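Local coordinates for ferric uptake regulation protein (Pseudomonas aeruginosa, PDB 1MZB) that probably represses iron-uptake genes by binding DNA as a metal-dependent dimer, at residues K22-L27 with T61-A66; V69-F74 with A79-A84. All coordinates share one frame; numbering follows the deposited sequence.

Contact 1 closes before contact 2 opens, and both lie within residues 22-84, their centres about 10 Å apart; just two residues separate 61-66 from 69-74. Contact 1 packs helix 18-28 against helix 53-66; contact 2 is the antiparallel hairpin of strands 69-72 and 80-83. They touch directly, since Phe63 O probably accepts a hydrogen bond from Val69 N and Leu27 packs on Val69. Together they join two helices of the probable winged-helix DNA-binding domain to its beta hairpin, the wing, which carries Glu82, a zinc ligand, into the metal site.

Contact 1 (K22-L27 with T61-A66); sequences KILQML and TQFEAA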
ATOM      1  N   LYS A  22       8.426 -20.867  -8.776  1.00 34.55           N
ATOM      2  CA  LYS A  22       7.089 -21.299  -8.430  1.00 34.00           C
ATOM      3  C   LYS A  22       6.594 -20.718  -7.089  1.00 32.52           C
ATOM      4  O   LYS A  22       5.434 -20.337  -6.958  1.00 32.84           O
ATOM      5  CB  LYS A  22       7.015 -22.826  -8.430  1.00 37.65           C
ATOM      6  CG  LYS A  22       6.925 -23.398  -9.856  1.00 41.12           C
ATOM      7  CD  LYS A  22       6.876 -24.919  -9.891  1.00 48.34           C
ATOM      8  CE  LYS A  22       6.712 -25.404 -11.353  1.00 49.41           C
ATOM      9  NZ  LYS A  22       5.711 -24.549 -12.073  1.00 53.00           N
ATOM     10  N   ILE A  23       7.480 -20.641  -6.106  1.00 33.87           N
ATOM     11  CA  ILE A  23       7.075 -20.101  -4.803  1.00 32.52           C
ATOM     12  C   ILE A  23       6.765 -18.603  -4.891  1.00 32.78           C
ATOM     13  O   ILE A  23       5.780 -18.114  -4.321  1.00 31.31           O
ATOM     14  CB  ILE A  23       8.163 -20.427  -3.760  1.00 32.88           C
ATOM     15  CG1 ILE A  23       8.187 -21.951  -3.565  1.00 33.83           C
ATOM     16  CG2 ILE A  23       7.890 -19.650  -2.451  1.00 31.45           C
ATOM     17  CD1 ILE A  23       9.365 -22.504  -2.780  1.00 33.40           C
ATOM     18  N   LEU A  24       7.584 -17.864  -5.626  1.00 32.35           N
ATOM     19  CA  LEU A  24       7.319 -16.454  -5.798  1.00 32.63           C
ATOM     20  C   LEU A  24       5.969 -16.243  -6.523  1.00 31.83           C
ATOM     21  O   LEU A  24       5.237 -15.304  -6.228  1.00 31.02           O
ATOM     22  CB  LEU A  24       8.464 -15.812  -6.586  1.00 35.38           C
ATOM     23  CG  LEU A  24       8.483 -14.285  -6.599  1.00 38.71           C
ATOM     24  CD1 LEU A  24       8.655 -13.756  -5.184  1.00 36.87           C
ATOM     25  CD2 LEU A  24       9.636 -13.802  -7.499  1.00 40.61           C
ATOM     26  N   GLN A  25       5.623 -17.127  -7.457  1.00 33.51           N
ATOM     27  CA  GLN A  25       4.362 -16.993  -8.184  1.00 35.03           C
ATOM     28  C   GLN A  25       3.212 -17.298  -7.245  1.00 35.42           C
ATOM     29  O   GLN A  25       2.157 -16.656  -7.307  1.00 33.40           O
ATOM     30  CB  GLN A  25       4.326 -17.943  -9.395  1.00 35.81           C
ATOM     31  CG  GLN A  25       5.269 -17.532 -10.515  1.00 42.57           C
ATOM     32  CD  GLN A  25       5.386 -18.601 -11.597  1.00 47.30           C
ATOM     33  OE1 GLN A  25       5.077 -19.769 -11.361  1.00 48.26           O
ATOM     34  NE2 GLN A  25       5.863 -18.203 -12.783  1.00 47.80           N
ATOM     35  N   MET A  26       3.415 -18.275  -6.359  1.00 35.96           N
ATOM     36  CA  MET A  26       2.379 -18.602  -5.399  1.00 36.36           C
ATOM     37  C   MET A  26       2.145 -17.402  -4.485  1.00 35.06           C
ATOM     38  O   MET A  26       0.999 -17.066  -4.165  1.00 35.10           O
ATOM     39  CB  MET A  26       2.772 -19.817  -4.565  1.00 37.39           C
ATOM     40  CG  MET A  26       1.640 -20.285  -3.679  1.00 44.31           C
ATOM     41  SD  MET A  26       0.146 -20.518  -4.687  1.00 50.72           S
ATOM     42  CE  MET A  26       0.703 -21.831  -5.794  1.00 48.87           C
ATOM     43  N   LEU A  27       3.223 -16.758  -4.048  1.00 34.39           N
ATOM     44  CA  LEU A  27       3.087 -15.598  -3.179  1.00 35.14           C
ATOM     45  C   LEU A  27       2.361 -14.471  -3.887  1.00 36.28           C
ATOM     46  O   LEU A  27       1.546 -13.762  -3.279  1.00 36.05           O
ATOM     47  CB  LEU A  27       4.462 -15.087  -2.751  1.00 33.33           C
ATOM     48  CG  LEU A  27       5.169 -15.956  -1.719  1.00 34.13           C
ATOM     49  CD1 LEU A  27       6.554 -15.379  -1.431  1.00 36.58           C
ATOM     50  CD2 LEU A  27       4.313 -16.022  -0.453  1.00 34.88           C
ATOM     51  N   THR A  61      12.636 -18.610   3.455  1.00 25.65           N
ATOM     52  CA  THR A  61      13.645 -18.006   4.346  1.00 25.42           C
ATOM     53  C   THR A  61      14.733 -17.302   3.500  1.00 27.72           C
ATOM     54  O   THR A  61      15.250 -16.243   3.878  1.00 27.16           O
ATOM     55  CB  THR A  61      14.275 -19.054   5.286  1.00 26.87           C
ATOM     56  OG1 THR A  61      13.250 -19.518   6.196  1.00 28.68           O
ATOM     57  CG2 THR A  61      15.400 -18.427   6.121  1.00 28.76           C
ATOM     58  N   GLN A  62      15.010 -17.866   2.332  1.00 28.98           N
ATOM     59  CA  GLN A  62      15.990 -17.259   1.399  1.00 30.41           C
ATOM     60  C   GLN A  62      15.401 -15.922   0.940  1.00 30.15           C
ATOM     61  O   GLN A  62      16.111 -14.905   0.900  1.00 28.61           O
ATOM     62  CB  GLN A  62      16.240 -18.192   0.196  1.00 30.01           C
ATOM     63  CG  GLN A  62      16.855 -19.562   0.542  1.00 36.00           C
ATOM     64  CD  GLN A  62      17.244 -20.423  -0.658  1.00 42.20           C
ATOM     65  OE1 GLN A  62      16.477 -20.575  -1.623  1.00 43.72           O
ATOM     66  NE2 GLN A  62      18.454 -21.009  -0.598  1.00 43.34           N
ATOM     67  N   PHE A  63      14.102 -15.920   0.608  1.00 29.77           N
ATOM     68  CA  PHE A  63      13.416 -14.705   0.155  1.00 28.80           C
ATOM     69  C   PHE A  63      13.376 -13.645   1.238  1.00 29.90           C
ATOM     70  O   PHE A  63      13.488 -12.455   0.974  1.00 28.42           O
ATOM     71  CB  PHE A  63      11.965 -15.009  -0.262  1.00 27.39           C
ATOM     72  CG  PHE A  63      11.839 -15.702  -1.580  1.00 28.62           C
ATOM     73  CD1 PHE A  63      12.964 -16.051  -2.313  1.00 29.95           C
ATOM     74  CD2 PHE A  63      10.592 -16.029  -2.073  1.00 28.33           C
ATOM     75  CE1 PHE A  63      12.837 -16.712  -3.524  1.00 30.82           C
ATOM     76  CE2 PHE A  63      10.460 -16.701  -3.294  1.00 29.07           C
ATOM     77  CZ  PHE A  63      11.581 -17.041  -4.011  1.00 31.74           C
ATOM     78  N   GLU A  64      13.211 -14.087   2.480  1.00 28.92           N
ATOM     79  CA  GLU A  64      13.136 -13.161   3.582  1.00 30.71           C
ATOM     80  C   GLU A  64      14.472 -12.443   3.809  1.00 31.41           C
ATOM     81  O   GLU A  64      14.518 -11.226   3.993  1.00 31.46           O
ATOM     82  CB  GLU A  64      12.740 -13.920   4.842  1.00 34.59           C
ATOM     83  CG  GLU A  64      12.595 -13.041   6.042  1.00 41.53           C
ATOM     84  CD  GLU A  64      13.379 -13.602   7.196  1.00 49.72           C
ATOM     85  OE1 GLU A  64      12.869 -14.543   7.859  1.00 51.28           O
ATOM     86  OE2 GLU A  64      14.531 -13.128   7.405  1.00 51.06           O
ATOM     87  N   ALA A  65      15.534 -13.216   3.827  1.00 31.25           N
ATOM     88  CA  ALA A  65      16.877 -12.676   4.052  1.00 34.91           C
ATOM     89  C   ALA A  65      17.258 -11.691   2.953  1.00 36.51           C
ATOM     90  O   ALA A  65      17.927 -10.675   3.207  1.00 37.12           O
ATOM     91  CB  ALA A  65      17.864 -13.803   4.097  1.00 32.82           C
ATOM     92  N   ALA A  66      16.822 -12.010   1.743  1.00 36.81           N
ATOM     93  CA  ALA A  66      17.084 -11.204   0.560  1.00 36.50           C
ATOM     94  C   ALA A  66      16.249  -9.944   0.497  1.00 37.57           C
ATOM     95  O   ALA A  66      16.571  -9.020  -0.255  1.00 37.76           O
ATOM     96  CB  ALA A  66      16.846 -12.059  -0.697  1.00 35.54           C
TER
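Phe63, on helix 53-66, drives its ring against Ile23, Leu24 and, one turn on, Leu27, on one side of helix 18-28, and makes all the side-chain contacts between the two segments. The short helical axes stand 11.9 Å apart at closest approach and cross at -75°, a steep angle and a wide separation that one large side chain bridges. Along 61-66, Gln62 comes first and points its OE1 to Arg20 NE, two residues before Lys22 on helix 18-28, so the two helices are also tied by a polar link beside the apolar one. Next, with CG of Phe63 anti to its carbonyl carbon (chi1 -75°), the ring reaches out toward the other helix and leads with its CD2-CE2 side. Phe63 CE2 touches CD1 of Leu24 at 3.9 Å, and the backbone N of Leu24 lies in the ring plane at the same edge, 3.9 Å from Phe63 CE2. Ile23 offers its CG2 branch, which comes at the ring obliquely, 4.0 Å from Phe63 CE2. Leu27 runs past the ring in the opposite direction and sets CD1 at the edge, near the ring plane, 4.1 Å from Phe63 CD2. All four residues are buried, and other parts of the domain complete their surroundings: Leu9 and Leu14 also pack on Phe63, Leu44 of helix 37-46 on Ile23, and Met35 on Leu27. Further along, Glu64 turns to the hairpin, where its side chain touches Val69 and OE1 forms a long, weak ion pair with Arg71. An aromatic residue of one helix, set among aliphatic side chains of a steeply crossing helix, here forms part of the hydrophobic core of a probable winged helix-turn-helix domain, consistent with the DNA-binding region of the Fur family.

Contact 2 (V69-F74 with A79-A84); sequences VVRHNF and AVFELA. With ZN (zinc ion), chain C.
Strands 69-72 and 80-83 run antiparallel, their axes 4.6 Å apart, and Val70 with Glu82 and His72 with Val80 form the hydrogen-bonded pairs, the shortest backbone bond being Val80 N to His72 O at 2.7 Å. On the face of Arg71 and Phe81 the two side chains lie side by side; Phe81 CZ sits over a face of the guanidinium, 3.5 Å from Arg71 NH1, with the planes 70° apart. That NH1 is hydrogen-bonded to Tyr57 OH, while Ala79 CB packs 3.6 Å from Arg71 NE. Val69 sets CG2 at the edge of the Phe81 ring. On the other face Glu82, its CG between backbone N and carbonyl carbon (chi1 55°), extends past His72 to the zinc ion. Glu82 OE1 binds the zinc ion at 2.0 Å, and Glu82 OE2 accepts a weak, bent bond from His72 ND1 (2.8 Å, 117°). Val70 CG1 and Phe74 CZ lie over opposite faces of the imidazole, each displaced toward its rim. His34, His91 and Glu102 complete the zinc site. One oxygen binds the metal while the other meets His72 only weakly, so the imidazole may help to orient this ligand as a second-shell neighbour.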
ATOM      1  N   VAL A  69      10.679 -10.912   0.801  1.00 27.26           N
ATOM      2  CA  VAL A  69       9.489 -11.099   1.661  1.00 27.82           C
ATOM      3  C   VAL A  69       9.835 -10.665   3.073  1.00 29.23           C
ATOM      4  O   VAL A  69      11.013 -10.528   3.406  1.00 26.93           O
ATOM      5  CB  VAL A  69       8.954 -12.573   1.715  1.00 28.79           C
ATOM      6  CG1 VAL A  69       8.735 -13.118   0.312  1.00 26.76           C
ATOM      7  CG2 VAL A  69       9.837 -13.457   2.537  1.00 31.00           C
ATOM      8  N   VAL A  70       8.803 -10.410   3.874  1.00 24.89           N
ATOM      9  CA  VAL A  70       8.984 -10.023   5.261  1.00 29.26           C
ATOM     10  C   VAL A  70       8.318 -11.159   6.031  1.00 30.50           C
ATOM     11  O   VAL A  70       7.294 -11.670   5.589  1.00 30.63           O
ATOM     12  CB  VAL A  70       8.230  -8.722   5.587  1.00 31.50           C
ATOM     13  CG1 VAL A  70       8.356  -8.418   7.067  1.00 36.04           C
ATOM     14  CG2 VAL A  70       8.817  -7.539   4.760  1.00 39.46           C
ATOM     15  N   ARG A  71       8.899 -11.546   7.153  1.00 28.72           N
ATOM     16  CA  ARG A  71       8.334 -12.597   7.984  1.00 30.08           C
ATOM     17  C   ARG A  71       7.773 -11.902   9.220  1.00 31.19           C
ATOM     18  O   ARG A  71       8.417 -11.034   9.829  1.00 29.42           O
ATOM     19  CB  ARG A  71       9.434 -13.600   8.349  1.00 30.97           C
ATOM     20  CG  ARG A  71       9.076 -14.627   9.411  1.00 32.64           C
ATOM     21  CD  ARG A  71      10.351 -15.322   9.897  1.00 34.45           C
ATOM     22  NE  ARG A  71      10.105 -16.545  10.643  1.00 40.84           N
ATOM     23  CZ  ARG A  71      10.598 -17.731  10.301  1.00 40.15           C
ATOM     24  NH1 ARG A  71      11.368 -17.853   9.213  1.00 44.98           N
ATOM     25  NH2 ARG A  71      10.328 -18.790  11.046  1.00 44.80           N
ATOM     26  N   HIS A  72       6.565 -12.296   9.598  1.00 27.77           N
ATOM     27  CA  HIS A  72       5.872 -11.743  10.742  1.00 28.64           C
ATOM     28  C   HIS A  72       5.357 -12.923  11.584  1.00 26.09           C
ATOM     29  O   HIS A  72       5.186 -14.008  11.071  1.00 28.07           O
ATOM     30  CB  HIS A  72       4.620 -10.977  10.288  1.00 29.16           C
ATOM     31  CG  HIS A  72       4.890  -9.630   9.685  1.00 35.19           C
ATOM     32  ND1 HIS A  72       4.613  -9.346   8.364  1.00 38.68           N
ATOM     33  CD2 HIS A  72       5.270  -8.462  10.248  1.00 35.99           C
ATOM     34  CE1 HIS A  72       4.804  -8.060   8.141  1.00 37.57           C
ATOM     35  NE2 HIS A  72       5.200  -7.496   9.267  1.00 39.72           N
ATOM     36  N   ASN A  73       5.155 -12.701  12.880  1.00 27.37           N
ATOM     37  CA  ASN A  73       4.585 -13.763  13.718  1.00 27.40           C
ATOM     38  C   ASN A  73       3.509 -12.995  14.476  1.00 28.86           C
ATOM     39  O   ASN A  73       3.784 -12.294  15.468  1.00 28.77           O
ATOM     40  CB  ASN A  73       5.600 -14.339  14.686  1.00 30.66           C
ATOM     41  CG  ASN A  73       5.044 -15.514  15.438  1.00 31.71           C
ATOM     42  OD1 ASN A  73       3.852 -15.533  15.747  1.00 31.61           O
ATOM     43  ND2 ASN A  73       5.889 -16.515  15.720  1.00 34.86           N
ATOM     44  N   PHE A  74       2.281 -13.098  13.998  1.00 27.80           N
ATOM     45  CA  PHE A  74       1.186 -12.354  14.625  1.00 27.64           C
ATOM     46  C   PHE A  74       0.459 -13.034  15.773  1.00 27.52           C
ATOM     47  O   PHE A  74      -0.027 -12.344  16.685  1.00 26.87           O
ATOM     48  CB  PHE A  74       0.132 -11.985  13.573  1.00 27.28           C
ATOM     49  CG  PHE A  74       0.662 -11.120  12.446  1.00 28.82           C
ATOM     50  CD1 PHE A  74       1.224  -9.871  12.712  1.00 28.79           C
ATOM     51  CD2 PHE A  74       0.504 -11.524  11.117  1.00 30.09           C
ATOM     52  CE1 PHE A  74       1.621  -9.013  11.640  1.00 29.11           C
ATOM     53  CE2 PHE A  74       0.900 -10.688  10.059  1.00 30.68           C
ATOM     54  CZ  PHE A  74       1.450  -9.440  10.319  1.00 28.23           C
ATOM     55  N   ALA A  79       4.764 -18.490  11.675  1.00 22.82           N
ATOM     56  CA  ALA A  79       5.353 -17.407  10.902  1.00 22.70           C
ATOM     57  C   ALA A  79       4.512 -17.179   9.654  1.00 22.47           C
ATOM     58  O   ALA A  79       4.063 -18.141   9.059  1.00 23.59           O
ATOM     59  CB  ALA A  79       6.741 -17.786  10.480  1.00 23.43           C
ATOM     60  N   VAL A  80       4.314 -15.913   9.295  1.00 23.91           N
ATOM     61  CA  VAL A  80       3.575 -15.549   8.107  1.00 26.31           C
ATOM     62  C   VAL A  80       4.597 -14.924   7.169  1.00 27.98           C
ATOM     63  O   VAL A  80       5.438 -14.183   7.639  1.00 27.14           O
ATOM     64  CB  VAL A  80       2.522 -14.490   8.454  1.00 29.20           C
ATOM     65  CG1 VAL A  80       2.171 -13.647   7.248  1.00 35.34           C
ATOM     66  CG2 VAL A  80       1.294 -15.204   9.007  1.00 34.89           C
ATOM     67  N   PHE A  81       4.510 -15.197   5.859  1.00 26.73           N
ATOM     68  CA  PHE A  81       5.470 -14.603   4.929  1.00 26.30           C
ATOM     69  C   PHE A  81       4.655 -13.818   3.918  1.00 30.30           C
ATOM     70  O   PHE A  81       3.673 -14.339   3.409  1.00 30.30           O
ATOM     71  CB  PHE A  81       6.255 -15.691   4.201  1.00 29.29           C
ATOM     72  CG  PHE A  81       7.162 -16.491   5.096  1.00 28.67           C
ATOM     73  CD1 PHE A  81       6.692 -17.611   5.782  1.00 27.78           C
ATOM     74  CD2 PHE A  81       8.508 -16.139   5.242  1.00 27.39           C
ATOM     75  CE1 PHE A  81       7.573 -18.388   6.607  1.00 28.73           C
ATOM     76  CE2 PHE A  81       9.382 -16.895   6.050  1.00 26.72           C
ATOM     77  CZ  PHE A  81       8.916 -18.024   6.732  1.00 30.06           C
ATOM     78  N   GLU A  82       5.023 -12.579   3.651  1.00 28.53           N
ATOM     79  CA  GLU A  82       4.264 -11.802   2.667  1.00 30.34           C
ATOM     80  C   GLU A  82       5.248 -11.000   1.850  1.00 31.69           C
ATOM     81  O   GLU A  82       6.342 -10.736   2.296  1.00 28.29           O
ATOM     82  CB  GLU A  82       3.245 -10.878   3.344  1.00 32.99           C
ATOM     83  CG  GLU A  82       3.832  -9.912   4.390  1.00 37.60           C
ATOM     84  CD  GLU A  82       2.744  -9.173   5.194  1.00 40.60           C
ATOM     85  OE1 GLU A  82       2.023  -8.336   4.624  1.00 42.54           O
ATOM     86  OE2 GLU A  82       2.618  -9.439   6.405  1.00 45.74           O
ATOM     87  N   LEU A  83       4.880 -10.672   0.628  1.00 31.32           N
ATOM     88  CA  LEU A  83       5.775  -9.898  -0.196  1.00 34.22           C
ATOM     89  C   LEU A  83       6.102  -8.556   0.453  1.00 38.20           C
ATOM     90  O   LEU A  83       5.317  -7.997   1.245  1.00 38.36           O
ATOM     91  CB  LEU A  83       5.137  -9.672  -1.559  1.00 31.64           C
ATOM     92  CG  LEU A  83       4.926 -10.960  -2.337  1.00 31.73           C
ATOM     93  CD1 LEU A  83       4.097 -10.635  -3.584  1.00 36.05           C
ATOM     94  CD2 LEU A  83       6.303 -11.588  -2.721  1.00 33.12           C
ATOM     95  N   ALA A  84       7.284  -8.054   0.117  1.00 40.65           N
ATOM     96  CA  ALA A  84       7.757  -6.780   0.617  1.00 46.39           C
ATOM     97  C   ALA A  84       7.393  -5.735  -0.446  1.00 50.49           C
ATOM     98  O   ALA A  84       6.929  -4.647  -0.113  1.00 51.41           O
ATOM     99  CB  ALA A  84       9.287  -6.829   0.829  1.00 45.42           C
TER
HETATM  100 ZN    ZN C 202       0.355  -7.874   5.704  1.00 31.30          ZN